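Local coordinates for EDTA monooxygenase (EDTA-degrading bacterium BNC1, PDB 5DQP), which probably acts as an FMN-linked monooxygenase that oxidises EDTA, working with a partner flavin reductase, at residues R29-S41 and P72-V86. Numbering follows the deposited sequence.
Sequences RARIFDLENYIRS and PFDPIVLAAAITGRV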
loop_
_atom_site.group_PDB
_atom_site.type_symbol
_atom_site.label_atom_id
_atom_site.label_comp_id
_atom_site.label_asym_id
_atom_site.label_seq_id
_atom_site.Cartn_x
_atom_site.Cartn_y
_atom_site.Cartn_z
ATOM N N ARG A 29 13.041 19.471 6.244
ATOM C CA ARG A 29 13.296 18.250 5.494
ATOM C C ARG A 29 12.359 17.121 5.906
ATOM O O ARG A 29 12.071 16.228 5.099
ATOM C CB ARG A 29 14.763 17.838 5.654
ATOM C CG ARG A 29 15.729 18.765 4.875
ATOM C CD ARG A 29 17.192 18.271 4.961
ATOM N NE ARG A 29 17.753 18.281 6.318
ATOM C CZ ARG A 29 18.333 19.341 6.888
ATOM N NH1 ARG A 29 18.420 20.486 6.239
ATOM N NH2 ARG A 29 18.802 19.262 8.122
ATOM N N ALA A 30 11.893 17.123 7.156
ATOM C CA ALA A 30 11.067 16.028 7.658
ATOM C C ALA A 30 9.639 16.034 7.097
ATOM O O ALA A 30 8.880 15.102 7.395
ATOM C CB ALA A 30 11.019 16.078 9.193
ATOM N N ARG A 31 9.239 17.039 6.306
ATOM C CA ARG A 31 7.880 17.034 5.769
ATOM C C ARG A 31 7.664 15.946 4.729
ATOM O O ARG A 31 6.510 15.621 4.443
ATOM C CB ARG A 31 7.535 18.390 5.151
ATOM C CG ARG A 31 8.409 18.721 3.970
ATOM C CD ARG A 31 8.117 20.106 3.464
ATOM N NE ARG A 31 8.557 20.262 2.089
ATOM C CZ ARG A 31 9.765 20.679 1.744
ATOM N NH1 ARG A 31 10.663 20.976 2.694
ATOM N NH2 ARG A 31 10.065 20.807 0.454
ATOM N N ILE A 32 8.726 15.380 4.142
ATOM C CA ILE A 32 8.501 14.294 3.191
ATOM C C ILE A 32 8.048 13.015 3.877
ATOM O O ILE A 32 7.677 12.047 3.196
ATOM C CB ILE A 32 9.744 14.002 2.318
ATOM C CG1 ILE A 32 10.889 13.433 3.152
ATOM C CG2 ILE A 32 10.188 15.278 1.597
ATOM C CD1 ILE A 32 12.098 13.034 2.300
ATOM N N PHE A 33 8.068 12.979 5.204
ATOM C CA PHE A 33 7.573 11.837 5.956
ATOM C C PHE A 33 6.213 12.095 6.590
ATOM O O PHE A 33 5.776 11.315 7.441
ATOM C CB PHE A 33 8.600 11.444 7.016
ATOM C CG PHE A 33 9.976 11.172 6.448
ATOM C CD1 PHE A 33 10.185 10.091 5.596
ATOM C CD2 PHE A 33 11.047 12.009 6.750
ATOM C CE1 PHE A 33 11.433 9.836 5.069
ATOM C CE2 PHE A 33 12.304 11.768 6.222
ATOM C CZ PHE A 33 12.496 10.674 5.380
ATOM N N ASP A 34 5.529 13.157 6.180
ATOM C CA ASP A 34 4.263 13.569 6.765
ATOM C C ASP A 34 3.160 13.412 5.723
ATOM O O ASP A 34 3.239 13.995 4.638
ATOM C CB ASP A 34 4.357 15.015 7.251
ATOM C CG ASP A 34 3.026 15.539 7.807
ATOM O OD1 ASP A 34 2.086 14.742 8.026
ATOM O OD2 ASP A 34 2.923 16.761 8.045
ATOM N N LEU A 35 2.130 12.638 6.057
ATOM C CA LEU A 35 1.022 12.441 5.132
ATOM C C LEU A 35 0.450 13.777 4.653
ATOM O O LEU A 35 0.089 13.925 3.474
ATOM C CB LEU A 35 -0.067 11.591 5.796
ATOM C CG LEU A 35 -1.360 11.395 4.999
ATOM C CD1 LEU A 35 -1.068 10.693 3.627
ATOM C CD2 LEU A 35 -2.386 10.624 5.870
ATOM N N GLU A 36 0.361 14.763 5.549
ATOM C CA GLU A 36 -0.227 16.046 5.172
ATOM C C GLU A 36 0.568 16.734 4.073
ATOM O O GLU A 36 -0.006 17.483 3.274
ATOM C CB GLU A 36 -0.351 16.952 6.394
ATOM C CG GLU A 36 -1.327 16.419 7.455
ATOM C CD GLU A 36 -2.722 16.114 6.898
ATOM O OE1 GLU A 36 -3.226 16.920 6.072
ATOM O OE2 GLU A 36 -3.307 15.071 7.288
ATOM N N ASN A 37 1.878 16.492 4.000
ATOM C CA ASN A 37 2.648 16.992 2.868
ATOM C C ASN A 37 2.060 16.500 1.549
ATOM O O ASN A 37 2.035 17.235 0.561
ATOM C CB ASN A 37 4.109 16.558 3.002
ATOM C CG ASN A 37 4.985 17.053 1.860
ATOM O OD1 ASN A 37 5.279 18.242 1.768
ATOM N ND2 ASN A 37 5.441 16.126 1.001
ATOM N N TYR A 38 1.611 15.250 1.501
ATOM C CA TYR A 38 1.057 14.727 0.256
ATOM C C TYR A 38 -0.407 15.098 0.092
ATOM O O TYR A 38 -0.853 15.345 -1.031
ATOM C CB TYR A 38 1.260 13.209 0.196
ATOM C CG TYR A 38 2.732 12.904 0.337
ATOM C CD1 TYR A 38 3.570 12.920 -0.782
ATOM C CD2 TYR A 38 3.291 12.663 1.583
ATOM C CE1 TYR A 38 4.926 12.697 -0.665
ATOM C CE2 TYR A 38 4.652 12.423 1.723
ATOM C CZ TYR A 38 5.470 12.458 0.588
ATOM O OH TYR A 38 6.823 12.237 0.706
ATOM N N ILE A 39 -1.160 15.171 1.192
ATOM C CA ILE A 39 -2.538 15.642 1.095
ATOM C C ILE A 39 -2.557 17.035 0.489
ATOM O O ILE A 39 -3.348 17.327 -0.417
ATOM C CB ILE A 39 -3.233 15.630 2.473
ATOM C CG1 ILE A 39 -3.211 14.235 3.105
ATOM C CG2 ILE A 39 -4.682 16.136 2.348
ATOM C CD1 ILE A 39 -3.828 13.165 2.251
ATOM N N ARG A 40 -1.700 17.925 1.006
ATOM C CA ARG A 40 -1.649 19.285 0.494
ATOM C C ARG A 40 -1.445 19.288 -1.019
ATOM O O ARG A 40 -2.159 19.981 -1.754
ATOM C CB ARG A 40 -0.550 20.072 1.209
ATOM C CG ARG A 40 -0.439 21.559 0.810
ATOM C CD ARG A 40 0.255 22.371 1.946
ATOM N NE ARG A 40 0.821 23.652 1.509
ATOM C CZ ARG A 40 1.573 24.450 2.274
ATOM N NH1 ARG A 40 1.861 24.111 3.532
ATOM N NH2 ARG A 40 2.055 25.593 1.774
ATOM N N SER A 41 -0.499 18.483 -1.507
ATOM C CA SER A 41 -0.241 18.477 -2.943
ATOM C C SER A 41 -1.382 17.839 -3.711
ATOM O O SER A 41 -1.706 18.276 -4.823
ATOM C CB SER A 41 1.058 17.742 -3.249
ATOM O OG SER A 41 2.137 18.587 -2.961
ATOM N N PRO A 72 10.350 8.095 -0.197
ATOM C CA PRO A 72 10.282 7.914 1.263
ATOM C C PRO A 72 9.234 6.885 1.724
ATOM O O PRO A 72 9.324 6.433 2.874
ATOM C CB PRO A 72 9.983 9.336 1.789
ATOM C CG PRO A 72 9.369 10.042 0.632
ATOM C CD PRO A 72 10.006 9.469 -0.603
ATOM N N PHE A 73 8.279 6.481 0.878
ATOM C CA PHE A 73 7.210 5.563 1.266
ATOM C C PHE A 73 6.876 4.597 0.137
ATOM O O PHE A 73 6.998 4.931 -1.048
ATOM C CB PHE A 73 5.898 6.268 1.591
ATOM C CG PHE A 73 5.941 7.128 2.779
ATOM C CD1 PHE A 73 5.977 6.575 4.056
ATOM C CD2 PHE A 73 5.896 8.506 2.638
ATOM C CE1 PHE A 73 5.997 7.387 5.175
ATOM C CE2 PHE A 73 5.917 9.319 3.741
ATOM C CZ PHE A 73 5.969 8.755 5.024
ATOM N N ASP A 74 6.394 3.415 0.515
ATOM C CA ASP A 74 5.776 2.526 -0.459
ATOM C C ASP A 74 4.635 3.254 -1.160
ATOM O O ASP A 74 3.796 3.873 -0.492
ATOM C CB ASP A 74 5.236 1.255 0.189
ATOM C CG ASP A 74 4.660 0.291 -0.846
ATOM O OD1 ASP A 74 3.481 0.475 -1.228
ATOM O OD2 ASP A 74 5.391 -0.621 -1.305
ATOM N N PRO A 75 4.564 3.203 -2.481
ATOM C CA PRO A 75 3.599 4.045 -3.203
ATOM C C PRO A 75 2.173 3.529 -3.121
ATOM O O PRO A 75 1.240 4.333 -3.133
ATOM C CB PRO A 75 4.128 4.024 -4.646
ATOM C CG PRO A 75 4.952 2.796 -4.734
ATOM C CD PRO A 75 5.586 2.638 -3.381
ATOM N N ILE A 76 1.982 2.211 -3.044
ATOM C CA ILE A 76 0.633 1.660 -2.885
ATOM C C ILE A 76 0.034 2.124 -1.559
ATOM O O ILE A 76 -1.109 2.592 -1.508
ATOM C CB ILE A 76 0.661 0.118 -2.999
ATOM C CG1 ILE A 76 1.309 -0.322 -4.326
ATOM C CG2 ILE A 76 -0.740 -0.460 -2.950
ATOM C CD1 ILE A 76 1.430 -1.866 -4.514
ATOM N N VAL A 77 0.819 2.042 -0.472
ATOM C CA VAL A 77 0.381 2.515 0.852
ATOM C C VAL A 77 0.076 4.013 0.827
ATOM O O VAL A 77 -0.996 4.457 1.267
ATOM C CB VAL A 77 1.459 2.174 1.900
ATOM C CG1 VAL A 77 1.274 2.937 3.208
ATOM C CG2 VAL A 77 1.517 0.671 2.121
ATOM N N LEU A 78 1.012 4.818 0.304
ATOM C CA LEU A 78 0.777 6.261 0.203
ATOM C C LEU A 78 -0.479 6.563 -0.620
ATOM O O LEU A 78 -1.320 7.370 -0.211
ATOM C CB LEU A 78 2.021 6.962 -0.383
ATOM C CG LEU A 78 2.130 8.482 -0.364
ATOM C CD1 LEU A 78 1.703 9.055 0.986
ATOM C CD2 LEU A 78 3.556 8.950 -0.756
ATOM N N ALA A 79 -0.637 5.928 -1.787
ATOM C CA ALA A 79 -1.819 6.221 -2.596
ATOM C C ALA A 79 -3.121 5.822 -1.885
ATOM O O ALA A 79 -4.162 6.470 -2.072
ATOM C CB ALA A 79 -1.708 5.521 -3.944
ATOM N N ALA A 80 -3.088 4.763 -1.075
ATOM C CA ALA A 80 -4.270 4.395 -0.291
ATOM C C ALA A 80 -4.613 5.459 0.747
ATOM O O ALA A 80 -5.790 5.761 0.964
ATOM C CB ALA A 80 -4.046 3.042 0.395
ATOM N N ALA A 81 -3.604 6.011 1.430
ATOM C CA ALA A 81 -3.875 7.014 2.465
ATOM C C ALA A 81 -4.331 8.323 1.843
ATOM O O ALA A 81 -5.313 8.926 2.292
ATOM C CB ALA A 81 -2.631 7.246 3.327
ATOM N N ILE A 82 -3.651 8.760 0.786
ATOM C CA ILE A 82 -4.076 9.963 0.071
ATOM C C ILE A 82 -5.535 9.854 -0.367
ATOM O O ILE A 82 -6.353 10.737 -0.083
ATOM C CB ILE A 82 -3.177 10.222 -1.152
ATOM C CG1 ILE A 82 -1.732 10.514 -0.722
ATOM C CG2 ILE A 82 -3.771 11.394 -1.963
ATOM C CD1 ILE A 82 -0.745 10.765 -1.951
ATOM N N THR A 83 -5.863 8.822 -1.151
ATOM C CA THR A 83 -7.210 8.772 -1.715
ATOM C C THR A 83 -8.260 8.403 -0.679
ATOM O O THR A 83 -9.440 8.707 -0.888
ATOM C CB THR A 83 -7.291 7.822 -2.916
ATOM O OG1 THR A 83 -6.970 6.486 -2.515
ATOM C CG2 THR A 83 -6.318 8.304 -4.034
ATOM N N GLY A 84 -7.862 7.806 0.448
ATOM C CA GLY A 84 -8.788 7.706 1.562
ATOM C C GLY A 84 -9.296 9.060 2.013
ATOM O O GLY A 84 -10.400 9.164 2.543
ATOM N N ARG A 85 -8.509 10.114 1.781
ATOM C CA ARG A 85 -8.752 11.459 2.283
ATOM C C ARG A 85 -9.157 12.455 1.203
ATOM O O ARG A 85 -10.008 13.313 1.446
ATOM C CB ARG A 85 -7.494 11.984 2.994
ATOM C CG ARG A 85 -7.526 13.498 3.251
ATOM C CD ARG A 85 -7.961 13.824 4.673
ATOM N NE ARG A 85 -7.112 13.107 5.623
ATOM C CZ ARG A 85 -6.116 13.647 6.317
ATOM N NH1 ARG A 85 -5.409 12.888 7.143
ATOM N NH2 ARG A 85 -5.833 14.942 6.196
ATOM N N VAL A 86 -8.575 12.377 0.019
ATOM C CA VAL A 86 -8.818 13.327 -1.063
ATOM C C VAL A 86 -9.689 12.640 -2.114
ATOM O O VAL A 86 -9.259 11.643 -2.700
ATOM C CB VAL A 86 -7.496 13.813 -1.668
ATOM C CG1 VAL A 86 -7.741 14.900 -2.704
ATOM C CG2 VAL A 86 -6.545 14.302 -0.544
#
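Y38 reaches L78 because its CG stands anti to its own carbonyl carbon (chi1 -57°), which sends the ring out from the helix, across the leucine. On L78 the branch point is instead anti to the backbone N, and CD2 stands over the centre of the tyrosine ring as a CH-pi contact, 4.0 Å from the ring centroid. The opposite face of that ring carries the amide ND2 of N37. A tyrosine suits this place because its two ends do different work: the ring packs on L78 and on the edge of F73, while OH donates to I32 O at 2.6 Å, tying the helix back to the 3-10 turn before it. P72 CG also rests on that hydroxyl, 3.4 Å from Y38 OH. With an alanine here, I32 O would probably lose this donor and a gap would open beside L78 and F73. P72, whose ring is closed and stiff, also sets its CB against F33 CE1 at 3.6 Å. Further along, L35 is a knob in the hole formed by L78, A81, I82 and R85, where the small A81 admits its CD1 at 3.8 Å from A81 CB. At the more exposed end, R85 folds back to form a salt bridge with E36, its NH2 meeting the syn lone pair of OE2 at 2.8 Å. The guanidinium lies 22° from the carboxylate plane, with I39 CG1 over one face, and its NE bonds to G84 O of the second subunit. Helices 35-47 and 75-85, whose contacting segments cross at -60°, follow strands 7-11 and 52-55 of the parallel sheet; such neighbouring helices packed outside adjoining strands are characteristic of the TIM barrel of luciferase-like monooxygenases.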